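Local coordinates for protein myosin-4 (Saccharomyces cerevisiae, PDB 3MMI) that is a type V myosin, here its globular tail, that is recruited through SHE3 to ASH1 and other mRNAs for localization to the bud, at residues S154-L157 with V158-K162. Sequence-based numbering, arbitrary orientation.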
loop_
_atom_site.group_PDB
_atom_site.type_symbol
_atom_site.label_atom_id
_atom_site.label_comp_id
_atom_site.label_asym_id
_atom_site.label_seq_id
_atom_site.Cartn_x
_atom_site.Cartn_y
_atom_site.Cartn_z
ATOM N N SER A 154 5.527 -1.704 -2.511
ATOM C CA SER A 154 4.387 -1.042 -3.148
ATOM C C SER A 154 3.825 -1.808 -4.302
ATOM O O SER A 154 2.629 -1.874 -4.480
ATOM C CB SER A 154 4.708 0.388 -3.672
ATOM O OG SER A 154 5.461 1.043 -2.685
ATOM N N THR A 155 4.693 -2.326 -5.147
ATOM C CA THR A 155 4.149 -3.055 -6.282
ATOM C C THR A 155 3.532 -4.373 -5.837
ATOM O O THR A 155 2.517 -4.758 -6.362
ATOM C CB THR A 155 5.063 -3.072 -7.517
ATOM O OG1 THR A 155 5.263 -4.417 -7.951
ATOM C CG2 THR A 155 6.352 -2.534 -7.203
ATOM N N TRP A 156 4.088 -5.016 -4.823
ATOM C CA TRP A 156 3.459 -6.249 -4.307
ATOM C C TRP A 156 2.039 -5.942 -3.688
ATOM O O TRP A 156 1.030 -6.608 -3.981
ATOM C CB TRP A 156 4.367 -7.041 -3.345
ATOM C CG TRP A 156 3.578 -8.047 -2.500
ATOM C CD1 TRP A 156 3.263 -9.338 -2.826
ATOM C CD2 TRP A 156 2.962 -7.801 -1.219
ATOM N NE1 TRP A 156 2.508 -9.937 -1.802
ATOM C CE2 TRP A 156 2.301 -9.009 -0.819
ATOM C CE3 TRP A 156 2.928 -6.701 -0.361
ATOM C CZ2 TRP A 156 1.616 -9.133 0.426
ATOM C CZ3 TRP A 156 2.230 -6.809 0.867
ATOM C CH2 TRP A 156 1.575 -8.013 1.236
ATOM N N LEU A 157 1.973 -4.918 -2.867
ATOM C CA LEU A 157 0.749 -4.590 -2.174
ATOM C C LEU A 157 -0.394 -4.296 -3.124
ATOM O O LEU A 157 -1.528 -4.756 -2.914
ATOM C CB LEU A 157 0.911 -3.438 -1.172
ATOM C CG LEU A 157 -0.290 -3.163 -0.221
ATOM C CD1 LEU A 157 -0.765 -4.374 0.546
ATOM C CD2 LEU A 157 -0.089 -2.086 0.719
ATOM N N VAL A 158 -0.128 -3.548 -4.188
ATOM C CA VAL A 158 -1.247 -3.251 -5.106
ATOM C C VAL A 158 -1.622 -4.521 -5.787
ATOM O O VAL A 158 -2.801 -4.813 -5.966
ATOM C CB VAL A 158 -0.967 -2.083 -6.152
ATOM C CG1 VAL A 158 -0.376 -0.875 -5.431
ATOM C CG2 VAL A 158 0.009 -2.603 -7.243
ATOM N N LYS A 159 -0.640 -5.293 -6.221
ATOM C CA LYS A 159 -0.993 -6.574 -6.898
ATOM C C LYS A 159 -1.743 -7.479 -5.920
ATOM O O LYS A 159 -2.823 -8.079 -6.214
ATOM C CB LYS A 159 0.237 -7.286 -7.394
ATOM C CG LYS A 159 -0.080 -8.610 -8.044
ATOM C CD LYS A 159 1.226 -9.244 -8.615
ATOM C CE LYS A 159 1.107 -10.819 -8.777
ATOM N NZ LYS A 159 2.332 -11.624 -8.283
ATOM N N PHE A 160 -1.202 -7.556 -4.708
ATOM C CA PHE A 160 -1.910 -8.327 -3.685
ATOM C C PHE A 160 -3.324 -7.809 -3.479
ATOM O O PHE A 160 -4.301 -8.579 -3.591
ATOM C CB PHE A 160 -1.171 -8.323 -2.372
ATOM C CG PHE A 160 -1.916 -8.942 -1.294
ATOM C CD1 PHE A 160 -2.415 -10.227 -1.431
ATOM C CD2 PHE A 160 -2.166 -8.263 -0.127
ATOM C CE1 PHE A 160 -3.148 -10.856 -0.417
ATOM C CE2 PHE A 160 -2.923 -8.893 0.934
ATOM C CZ PHE A 160 -3.399 -10.188 0.757
ATOM N N MET A 161 -3.471 -6.513 -3.224
ATOM C CA MET A 161 -4.827 -5.939 -3.019
ATOM C C MET A 161 -5.815 -5.936 -4.177
ATOM O O MET A 161 -7.048 -5.997 -3.944
ATOM C CB MET A 161 -4.717 -4.492 -2.451
ATOM C CG MET A 161 -4.402 -4.499 -0.943
ATOM S SD MET A 161 -5.580 -5.568 -0.071
ATOM C CE MET A 161 -4.698 -6.080 1.297
ATOM N N LYS A 162 -5.305 -5.889 -5.410
ATOM C CA LYS A 162 -6.167 -6.111 -6.607
ATOM C C LYS A 162 -6.886 -7.514 -6.470
ATOM O O LYS A 162 -8.110 -7.608 -6.593
ATOM C CB LYS A 162 -5.303 -6.074 -7.898
ATOM C CG LYS A 162 -6.096 -6.289 -9.180
#
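Two successive turns of the long helix 132-168, in the globular tail of this class V myosin, meet here through W156 with F160 and L157 with M161, each pair one turn apart. The backbone follows the i to i+4 pattern: V158 N, K159 N, F160 N and M161 N donate to the carbonyls of S154, T155, W156 and L157. W156 and F160 both have CG anti to the backbone N (chi1 162° and 173°), and their side chains run in one direction; the ring planes are 4° apart. The rings are displaced along their planes and share little stacking area, with the F160 ring and the W156 six-membered ring 5.2 Å apart between centroids. There is also a CH-pi contact: F160 CB sits over one face of the indole, 4.2 Å from the centroid of the W156 five-membered ring. L157 CD1 lies at the edge of the F160 ring, 4.2 Å from F160 CD2. The same methyl packs alongside M161, with L157 CD1 3.9 Å from M161 CG. W156 NE1 is hydrogen-bonded to T97 O, which helps fix the turn of the indole. With an alanine in place of W156 the indole is gone, which would probably open a gap beside F160 CB and leave T97 O without this donor. W156 and F160 face helix 97-108, F160 also meets the ring of F198 in helix 185-204, and L157 and M161 pack on helix 209-234.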